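PDB 3G0I: epoxide hydrolase from Aspergillus niger, which probably catalyses the hydrolysis of epoxides to vicinal diols. Local coordinates for residues Y184-G189 against K207-N212; G192-R197 against L213-A218; Q281-P286 against A375-R380. All blocks are in the same frame, centred on the assembly; numbering follows the deposited sequence.

Contact 1 (Y184-G189 against K207-N212)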
loop_
_atom_site.group_PDB
_atom_site.type_symbol
_atom_site.label_atom_id
_atom_site.label_comp_id
_atom_site.label_asym_id
_atom_site.label_seq_id
_atom_site.Cartn_x
_atom_site.Cartn_y
_atom_site.Cartn_z
ATOM N N TYR A 184 37.129 -9.845 3.454
ATOM C CA TYR A 184 36.558 -8.721 2.734
ATOM C C TYR A 184 35.893 -7.736 3.687
ATOM O O TYR A 184 35.637 -8.040 4.856
ATOM C CB TYR A 184 35.582 -9.186 1.639
ATOM C CG TYR A 184 34.413 -10.002 2.141
ATOM C CD1 TYR A 184 33.263 -9.383 2.661
ATOM C CD2 TYR A 184 34.446 -11.391 2.090
ATOM C CE1 TYR A 184 32.182 -10.144 3.127
ATOM C CE2 TYR A 184 33.371 -12.158 2.544
ATOM C CZ TYR A 184 32.246 -11.532 3.053
ATOM O OH TYR A 184 31.203 -12.298 3.506
ATOM N N ILE A 185 35.616 -6.551 3.166
ATOM C CA ILE A 185 34.896 -5.529 3.910
ATOM C C ILE A 185 33.544 -5.324 3.225
ATOM O O ILE A 185 33.437 -5.526 2.018
ATOM C CB ILE A 185 35.745 -4.231 3.995
ATOM C CG1 ILE A 185 37.037 -4.512 4.765
ATOM C CG2 ILE A 185 34.971 -3.076 4.650
ATOM C CD1 ILE A 185 37.903 -3.280 5.042
ATOM N N ILE A 186 32.514 -4.966 4.003
ATOM C CA ILE A 186 31.182 -4.653 3.450
ATOM C C ILE A 186 30.839 -3.167 3.601
ATOM O O ILE A 186 31.086 -2.566 4.658
ATOM C CB ILE A 186 30.059 -5.537 4.097
ATOM C CG1 ILE A 186 30.250 -7.033 3.756
ATOM C CG2 ILE A 186 28.629 -5.052 3.724
ATOM C CD1 ILE A 186 30.100 -7.376 2.263
ATOM N N GLN A 187 30.290 -2.571 2.543
ATOM C CA GLN A 187 29.630 -1.265 2.671
ATOM C C GLN A 187 28.146 -1.492 2.439
ATOM O O GLN A 187 27.747 -2.085 1.430
ATOM C CB GLN A 187 30.196 -0.221 1.685
ATOM C CG GLN A 187 29.958 1.260 2.098
ATOM C CD GLN A 187 28.488 1.675 2.140
ATOM O OE1 GLN A 187 27.976 2.101 3.182
ATOM N NE2 GLN A 187 27.806 1.545 1.022
ATOM N N GLY A 188 27.316 -1.042 3.375
ATOM C CA GLY A 188 25.882 -1.309 3.261
ATOM C C GLY A 188 24.987 -0.178 3.711
ATOM O O GLY A 188 25.206 0.415 4.773
ATOM N N GLY A 189 23.979 0.115 2.892
ATOM C CA GLY A 189 22.889 1.013 3.254
ATOM C C GLY A 189 21.572 0.308 2.998
ATOM O O GLY A 189 21.543 -0.754 2.359
ATOM N N LYS A 207 35.462 -9.092 7.460
ATOM C CA LYS A 207 36.396 -8.608 8.477
ATOM C C LYS A 207 35.994 -7.283 9.114
ATOM O O LYS A 207 36.468 -6.956 10.199
ATOM C CB LYS A 207 37.820 -8.497 7.896
ATOM C CG LYS A 207 38.369 -9.805 7.293
ATOM C CD LYS A 207 38.397 -10.938 8.311
ATOM C CE LYS A 207 39.068 -12.193 7.745
ATOM N NZ LYS A 207 38.951 -13.327 8.706
ATOM N N ALA A 208 35.135 -6.527 8.433
ATOM C CA ALA A 208 34.748 -5.183 8.857
ATOM C C ALA A 208 33.499 -4.750 8.091
ATOM O O ALA A 208 33.291 -5.166 6.951
ATOM C CB ALA A 208 35.879 -4.200 8.599
ATOM N N VAL A 209 32.683 -3.910 8.721
ATOM C CA VAL A 209 31.444 -3.441 8.121
ATOM C C VAL A 209 31.284 -1.931 8.302
ATOM O O VAL A 209 31.350 -1.414 9.425
ATOM C CB VAL A 209 30.200 -4.188 8.693
ATOM C CG1 VAL A 209 28.930 -3.734 8.003
ATOM C CG2 VAL A 209 30.342 -5.700 8.532
ATOM N N HIS A 210 31.081 -1.234 7.187
ATOM C CA HIS A 210 30.695 0.174 7.193
ATOM C C HIS A 210 29.233 0.283 6.751
ATOM O O HIS A 210 28.841 -0.283 5.726
ATOM C CB HIS A 210 31.601 0.988 6.254
ATOM C CG HIS A 210 31.200 2.428 6.117
ATOM N ND1 HIS A 210 30.228 2.850 5.233
ATOM C CD2 HIS A 210 31.628 3.540 6.759
ATOM C CE1 HIS A 210 30.071 4.158 5.341
ATOM N NE2 HIS A 210 30.914 4.602 6.254
ATOM N N LEU A 211 28.437 1.018 7.530
ATOM C CA LEU A 211 27.026 1.233 7.231
ATOM C C LEU A 211 26.678 2.716 7.118
ATOM O O LEU A 211 27.295 3.569 7.761
ATOM C CB LEU A 211 26.128 0.582 8.294
ATOM C CG LEU A 211 26.303 -0.917 8.615
ATOM C CD1 LEU A 211 25.317 -1.348 9.689
ATOM C CD2 LEU A 211 26.156 -1.793 7.359
ATOM N N ASN A 212 25.673 3.015 6.303
ATOM C CA ASN A 212 25.066 4.335 6.318
ATOM C C ASN A 212 23.575 4.272 6.698
ATOM O O ASN A 212 22.813 5.203 6.429
ATOM C CB ASN A 212 25.320 5.089 5.000
ATOM C CG ASN A 212 24.650 4.431 3.804
ATOM O OD1 ASN A 212 23.607 4.900 3.323
ATOM N ND2 ASN A 212 25.243 3.352 3.311
HETATM O O HOH W 1 25.341 2.712 0.658
#
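Q187 and H210 lie side by side on neighbouring parallel strands. The glutamine's CB leaves its strand on the face of I185, A208 and H210. CG, anti to the backbone N (chi1 -158°), packs against the imidazole, 3.5 Å from H210 ND1. A bend at chi2 (-64°) brings CD between the imidazole and N212, with the amide turned 61° from the ring plane. Q187 OE1 accepts two bonds in its carbonyl plane, each on a lone pair: from H210 ND1 at 3.1 Å, with OE1 lying in the imidazole plane, and from N212 ND2 at 3.0 Å. Q187 NE2 donates to a water that also accepts from N212 ND2, so both ends of the amide are held and its flip is fixed. H210 NE2 is hydrogen-bonded to S341 OG. The strands belong to a right-handed beta-alpha-beta crossover of the alpha/beta-hydrolase sheet, and G188 and G189 lead into the predicted nucleophile D190. Backbone bonds alternate across the pair: Y184 O takes K207 N at 2.8 Å, I186 bonds A208 and H210, and G188 bonds H210 and N212. On Q187's face, toward the start of the strands, I185 CG1 rests 4.0 Å from A208 CB.

Contact 2 (G192-R197 against L213-A218). With VPR (2-propylpentanamide), chain C.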
loop_
_atom_site.group_PDB
_atom_site.type_symbol
_atom_site.label_atom_id
_atom_site.label_comp_id
_atom_site.label_asym_id
_atom_site.label_seq_id
_atom_site.Cartn_x
_atom_site.Cartn_y
_atom_site.Cartn_z
ATOM N N GLY A 192 20.771 -3.503 2.302
ATOM C CA GLY A 192 22.183 -3.877 2.337
ATOM C C GLY A 192 22.861 -3.683 3.687
ATOM O O GLY A 192 23.886 -4.300 3.944
ATOM N N SER A 193 22.296 -2.838 4.552
ATOM C CA SER A 193 22.828 -2.644 5.906
ATOM C C SER A 193 22.364 -3.760 6.835
ATOM O O SER A 193 23.095 -4.157 7.728
ATOM C CB SER A 193 22.461 -1.268 6.482
ATOM O OG SER A 193 21.064 -1.152 6.713
ATOM N N PHE A 194 21.152 -4.262 6.613
ATOM C CA PHE A 194 20.653 -5.442 7.317
ATOM C C PHE A 194 21.498 -6.661 6.946
ATOM O O PHE A 194 21.916 -7.423 7.822
ATOM C CB PHE A 194 19.174 -5.707 6.996
ATOM C CG PHE A 194 18.210 -4.750 7.665
ATOM C CD1 PHE A 194 18.070 -3.440 7.212
ATOM C CD2 PHE A 194 17.419 -5.174 8.739
ATOM C CE1 PHE A 194 17.175 -2.550 7.817
ATOM C CE2 PHE A 194 16.507 -4.296 9.352
ATOM C CZ PHE A 194 16.384 -2.985 8.891
ATOM N N VAL A 195 21.754 -6.814 5.645
ATOM C CA VAL A 195 22.577 -7.900 5.102
ATOM C C VAL A 195 24.028 -7.763 5.558
ATOM O O VAL A 195 24.651 -8.752 5.943
ATOM C CB VAL A 195 22.509 -7.962 3.546
ATOM C CG1 VAL A 195 23.498 -8.978 2.983
ATOM C CG2 VAL A 195 21.078 -8.269 3.068
ATOM N N GLY A 196 24.555 -6.539 5.522
ATOM C CA GLY A 196 25.925 -6.254 5.978
ATOM C C GLY A 196 26.137 -6.561 7.452
ATOM O O GLY A 196 27.170 -7.128 7.837
ATOM N N ARG A 197 25.168 -6.186 8.289
ATOM C CA ARG A 197 25.232 -6.525 9.718
ATOM C C ARG A 197 25.331 -8.047 9.925
ATOM O O ARG A 197 26.171 -8.509 10.698
ATOM C CB ARG A 197 24.037 -5.952 10.492
ATOM C CG ARG A 197 24.003 -6.350 11.974
ATOM C CD ARG A 197 22.850 -5.662 12.722
ATOM N NE ARG A 197 23.092 -4.225 12.892
ATOM C CZ ARG A 197 23.892 -3.695 13.821
ATOM N NH1 ARG A 197 24.536 -4.473 14.681
ATOM N NH2 ARG A 197 24.055 -2.381 13.894
ATOM N N LEU A 213 23.179 3.172 7.339
ATOM C CA LEU A 213 21.850 3.040 7.950
ATOM C C LEU A 213 21.939 2.156 9.196
ATOM O O LEU A 213 22.543 1.093 9.150
ATOM C CB LEU A 213 20.823 2.435 6.973
ATOM C CG LEU A 213 19.395 2.231 7.519
ATOM C CD1 LEU A 213 18.706 3.572 7.795
ATOM C CD2 LEU A 213 18.543 1.384 6.577
ATOM N N CYS A 214 21.345 2.607 10.298
ATOM C CA CYS A 214 21.263 1.785 11.506
ATOM C C CYS A 214 19.873 1.902 12.109
ATOM O O CYS A 214 19.688 2.574 13.119
ATOM C CB CYS A 214 22.334 2.190 12.531
ATOM S SG CYS A 214 22.489 1.039 13.943
ATOM N N ALA A 215 18.899 1.246 11.480
ATOM C CA ALA A 215 17.503 1.318 11.914
ATOM C C ALA A 215 17.329 0.607 13.258
ATOM O O ALA A 215 17.543 -0.598 13.344
ATOM C CB ALA A 215 16.586 0.711 10.849
ATOM N N MET A 216 16.964 1.357 14.299
ATOM C CA MET A 216 16.890 0.794 15.659
ATOM C C MET A 216 15.959 1.512 16.629
ATOM O O MET A 216 15.652 2.690 16.461
ATOM C CB MET A 216 18.291 0.704 16.287
ATOM C CG MET A 216 18.958 2.050 16.552
ATOM S SD MET A 216 20.597 1.866 17.258
ATOM C CE MET A 216 20.191 1.100 18.832
ATOM N N ARG A 217 15.529 0.774 17.653
ATOM C CA ARG A 217 14.794 1.315 18.800
ATOM C C ARG A 217 15.783 1.910 19.809
ATOM O O ARG A 217 16.993 1.691 19.706
ATOM C CB ARG A 217 14.035 0.190 19.516
ATOM C CG ARG A 217 12.815 -0.408 18.821
ATOM C CD ARG A 217 12.444 -1.730 19.529
ATOM N NE ARG A 217 11.004 -1.888 19.751
ATOM C CZ ARG A 217 10.458 -2.803 20.555
ATOM N NH1 ARG A 217 11.226 -3.653 21.237
ATOM N NH2 ARG A 217 9.135 -2.869 20.685
ATOM N N ALA A 218 15.264 2.635 20.798
ATOM C CA ALA A 218 16.070 3.078 21.937
ATOM C C ALA A 218 16.714 1.871 22.627
ATOM O O ALA A 218 16.034 0.869 22.866
ATOM C CB ALA A 218 15.208 3.859 22.919
HETATM C C5 VPR C . 15.042 -2.241 4.901
HETATM C C4 VPR C . 13.822 -1.363 4.948
HETATM C C3 VPR C . 14.332 0.068 4.930
HETATM C C2 VPR C . 13.368 1.042 4.255
HETATM C C3A VPR C . 13.884 2.478 4.300
HETATM C C4A VPR C . 14.237 2.915 5.718
HETATM C C5A VPR C . 15.609 3.539 5.698
HETATM C C1 VPR C . 13.084 0.641 2.834
HETATM N N VPR C . 13.999 0.632 1.972
HETATM O O VPR C . 11.853 0.294 2.518
HETATM O O HOH W 2 20.286 -1.049 9.347
#
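F194, in the helical segment 192-197, meets L213 and A215 of the loop 213-218 through apolar contacts. The phenyl ring, on the helix that follows the predicted nucleophile D190, has L213 CD2 at its edge, near the ring plane, 4.3 Å from F194 CE1. Its far end reaches A215, with F194 CZ 4.2 Å from A215 CB. Both F194 and L213 also touch the bound 2-propylpentanamide: F194 CE1 lies 3.6 Å from C5 of one propyl arm, and L213 CD1 lies 3.7 Å from C5A of the other.

Polar contact is indirect. A chi1 of 67° holds S193 OG where it can bond both D190 O, in what is probably the nucleophile elbow, and a water that donates to it at 2.7 Å. That water makes weak bonds to L213 O and A215 N, bridging helix and loop. The hydroxyl oxygen also packs 3.6 Å from L213 CB.

C214 SG merely packs near R197 NH2, at 3.8 Å, while R197 NH1 is bonded to L332 O and T358 O. With no direct hydrogen bond across it, the contact offers the amide's alkyl arms a greasy wall, and water carries the polar link behind it.

Contact 3 (Q281-P286 against A375-R380). With VPR (2-propylpentanamide), chain C.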
loop_
_atom_site.group_PDB
_atom_site.type_symbol
_atom_site.label_atom_id
_atom_site.label_comp_id
_atom_site.label_asym_id
_atom_site.label_seq_id
_atom_site.Cartn_x
_atom_site.Cartn_y
_atom_site.Cartn_z
ATOM N N GLN A 281 10.845 11.771 -1.788
ATOM C CA GLN A 281 10.779 12.051 -0.347
ATOM C C GLN A 281 12.036 11.651 0.423
ATOM O O GLN A 281 12.295 12.196 1.491
ATOM C CB GLN A 281 9.564 11.369 0.306
ATOM C CG GLN A 281 8.217 11.767 -0.276
ATOM C CD GLN A 281 7.014 11.230 0.519
ATOM O OE1 GLN A 281 7.121 10.260 1.297
ATOM N NE2 GLN A 281 5.858 11.866 0.320
ATOM N N TRP A 282 12.821 10.722 -0.113
ATOM C CA TRP A 282 13.942 10.143 0.653
ATOM C C TRP A 282 15.301 10.808 0.461
ATOM O O TRP A 282 16.257 10.486 1.164
ATOM C CB TRP A 282 14.068 8.648 0.380
ATOM C CG TRP A 282 12.932 7.817 0.909
ATOM C CD1 TRP A 282 11.829 8.253 1.611
ATOM C CD2 TRP A 282 12.819 6.393 0.827
ATOM N NE1 TRP A 282 11.034 7.177 1.948
ATOM C CE2 TRP A 282 11.617 6.028 1.479
ATOM C CE3 TRP A 282 13.609 5.388 0.244
ATOM C CZ2 TRP A 282 11.187 4.702 1.565
ATOM C CZ3 TRP A 282 13.184 4.068 0.336
ATOM C CH2 TRP A 282 11.980 3.739 0.992
ATOM N N VAL A 283 15.383 11.730 -0.487
ATOM C CA VAL A 283 16.633 12.447 -0.766
ATOM C C VAL A 283 16.718 13.784 -0.013
ATOM O O VAL A 283 15.718 14.268 0.517
ATOM C CB VAL A 283 16.792 12.734 -2.273
ATOM C CG1 VAL A 283 16.939 11.432 -3.071
ATOM C CG2 VAL A 283 15.629 13.584 -2.786
ATOM N N ASP A 284 17.920 14.363 0.015
ATOM C CA ASP A 284 18.107 15.739 0.476
ATOM C C ASP A 284 17.808 16.709 -0.669
ATOM O O ASP A 284 16.753 17.351 -0.684
ATOM C CB ASP A 284 19.517 15.936 1.039
ATOM C CG ASP A 284 19.750 17.343 1.595
ATOM O OD1 ASP A 284 20.857 17.558 2.135
ATOM O OD2 ASP A 284 18.848 18.217 1.513
ATOM N N LYS A 285 18.703 16.794 -1.646
ATOM C CA LYS A 285 18.428 17.598 -2.844
ATOM C C LYS A 285 17.706 16.741 -3.884
ATOM O O LYS A 285 18.035 15.555 -4.036
ATOM C CB LYS A 285 19.710 18.170 -3.450
ATOM C CG LYS A 285 20.692 18.773 -2.450
ATOM C CD LYS A 285 20.176 20.050 -1.783
ATOM C CE LYS A 285 20.924 20.342 -0.463
ATOM N NZ LYS A 285 22.381 19.926 -0.462
ATOM N N PRO A 286 16.729 17.334 -4.607
ATOM C CA PRO A 286 15.971 16.598 -5.611
ATOM C C PRO A 286 16.876 15.966 -6.661
ATOM O O PRO A 286 17.845 16.596 -7.108
ATOM C CB PRO A 286 15.092 17.680 -6.252
ATOM C CG PRO A 286 14.930 18.706 -5.174
ATOM C CD PRO A 286 16.272 18.734 -4.503
ATOM N N ALA A 375 25.060 6.991 -1.754
ATOM C CA ALA A 375 25.952 6.760 -2.896
ATOM C C ALA A 375 25.581 7.609 -4.119
ATOM O O ALA A 375 26.462 8.067 -4.837
ATOM C CB ALA A 375 26.028 5.267 -3.245
ATOM N N LEU A 376 24.285 7.825 -4.344
ATOM C CA LEU A 376 23.812 8.680 -5.452
ATOM C C LEU A 376 23.904 10.173 -5.162
ATOM O O LEU A 376 24.187 10.956 -6.066
ATOM C CB LEU A 376 22.345 8.378 -5.779
ATOM C CG LEU A 376 21.975 7.168 -6.610
ATOM C CD1 LEU A 376 20.451 7.108 -6.707
ATOM C CD2 LEU A 376 22.639 7.246 -7.994
ATOM N N GLU A 377 23.608 10.559 -3.919
ATOM C CA GLU A 377 23.457 11.970 -3.541
ATOM C C GLU A 377 24.791 12.608 -3.177
ATOM O O GLU A 377 25.057 13.741 -3.571
ATOM C CB GLU A 377 22.518 12.125 -2.346
ATOM C CG GLU A 377 21.072 11.685 -2.568
ATOM C CD GLU A 377 20.243 11.901 -1.325
ATOM O OE1 GLU A 377 19.599 10.939 -0.857
ATOM O OE2 GLU A 377 20.246 13.028 -0.798
ATOM N N ARG A 378 25.605 11.881 -2.405
ATOM C CA ARG A 378 26.898 12.391 -1.915
ATOM C C ARG A 378 27.991 11.370 -2.205
ATOM O O ARG A 378 28.594 10.837 -1.266
ATOM C CB ARG A 378 26.858 12.655 -0.393
ATOM C CG ARG A 378 25.611 13.369 0.154
ATOM C CD ARG A 378 25.496 14.833 -0.263
ATOM N NE ARG A 378 26.705 15.610 0.000
ATOM C CZ ARG A 378 26.851 16.898 -0.315
ATOM N NH1 ARG A 378 25.851 17.563 -0.891
ATOM N NH2 ARG A 378 27.995 17.529 -0.045
ATOM N N PRO A 379 28.243 11.075 -3.502
ATOM C CA PRO A 379 29.170 9.984 -3.826
ATOM C C PRO A 379 30.594 10.237 -3.314
ATOM O O PRO A 379 31.263 9.298 -2.893
ATOM C CB PRO A 379 29.140 9.923 -5.360
ATOM C CG PRO A 379 28.599 11.247 -5.803
ATOM C CD PRO A 379 27.693 11.712 -4.714
ATOM N N ARG A 380 31.034 11.497 -3.320
ATOM C CA ARG A 380 32.391 11.825 -2.880
ATOM C C ARG A 380 32.578 11.569 -1.385
ATOM O O ARG A 380 33.544 10.928 -0.966
ATOM C CB ARG A 380 32.739 13.273 -3.240
ATOM C CG ARG A 380 34.069 13.769 -2.666
ATOM C CD ARG A 380 35.266 13.009 -3.223
ATOM N NE ARG A 380 35.534 13.415 -4.594
ATOM C CZ ARG A 380 36.353 12.779 -5.423
ATOM N NH1 ARG A 380 37.003 11.685 -5.023
ATOM N NH2 ARG A 380 36.514 13.244 -6.656
HETATM C C5 VPR C . 15.042 -2.241 4.901
HETATM C C4 VPR C . 13.822 -1.363 4.948
HETATM C C3 VPR C . 14.332 0.068 4.930
HETATM C C2 VPR C . 13.368 1.042 4.255
HETATM C C3A VPR C . 13.884 2.478 4.300
HETATM C C4A VPR C . 14.237 2.915 5.718
HETATM C C5A VPR C . 15.609 3.539 5.698
HETATM C C1 VPR C . 13.084 0.641 2.834
HETATM N N VPR C . 13.999 0.632 1.972
HETATM O O VPR C . 11.853 0.294 2.518
HETATM O O HOH W 3 21.200 15.227 -1.816
HETATM O O HOH W 4 23.047 16.879 -1.060
#
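V283 and E377 are the pair whose CA atoms come nearest, 7.4 Å apart, so side chains must bridge the gap. Residues 282-286 form an irregular loop after helix 268-281, whereas 375-380 runs off the end of one short helix and into the next. R378 is the break: it leaves helical geometry after E377 and takes the N-cap position of helix 379-393.

E377 spans the distance with a chain that is extended beyond CG (chi2 -179°). Its carboxylate reaches the loop backbone, where D284 N donates to E377 OE2 at 2.8 Å, nearly straight at 175° but from above the carboxylate plane. E377 OE2 also accepts from G371 N, and from a water (2.6 Å) that accepts from K285 N. E377 OE1 bonds to F373 N and packs 3.5 Å from V283 CG1, the valine lying across the glutamate. At the exposed end of the contact K285 NZ and R378 NH1 stand 4.2 Å apart and share a water that accepts from both. D284 OD1 accepts from G370 N and OD2 pairs with K345, while R378 is paired with E381.

Further in, W282 CH2 lies 3.8 Å from C1 of the 2-propylpentanamide, and the indole meets the ring of predicted proton donor H372 edge-to-face. One carboxylate thus gathers amide N-H groups from the loop and from the chain around H372; this would probably stabilise its negative charge, and it ties the loop bearing a pocket tryptophan to the stretch around the histidine.

In the fold
Contacts 1 and 2 are buried and share one beta-alpha-beta unit: contact 1 joins its two strands, contact 2 sets its helix against the loop that continues the second strand. They touch directly, L211 CD2 lying 3.7 Å from S193 CA. Contact 3 is only partly buried, its centre about 19 Å from each of the others, and it ties a loop between helices 268-281 and 289-301 to the C-terminal helices. Chemistry follows place: regular backbone bonding plus the Q187 amide network in the sheet, apolar and water-mediated contact beside the ligand, and a carboxylate with charged neighbours where the contact is partly exposed. Contacts 2 and 3 both reach the 2-propylpentanamide, through different residues.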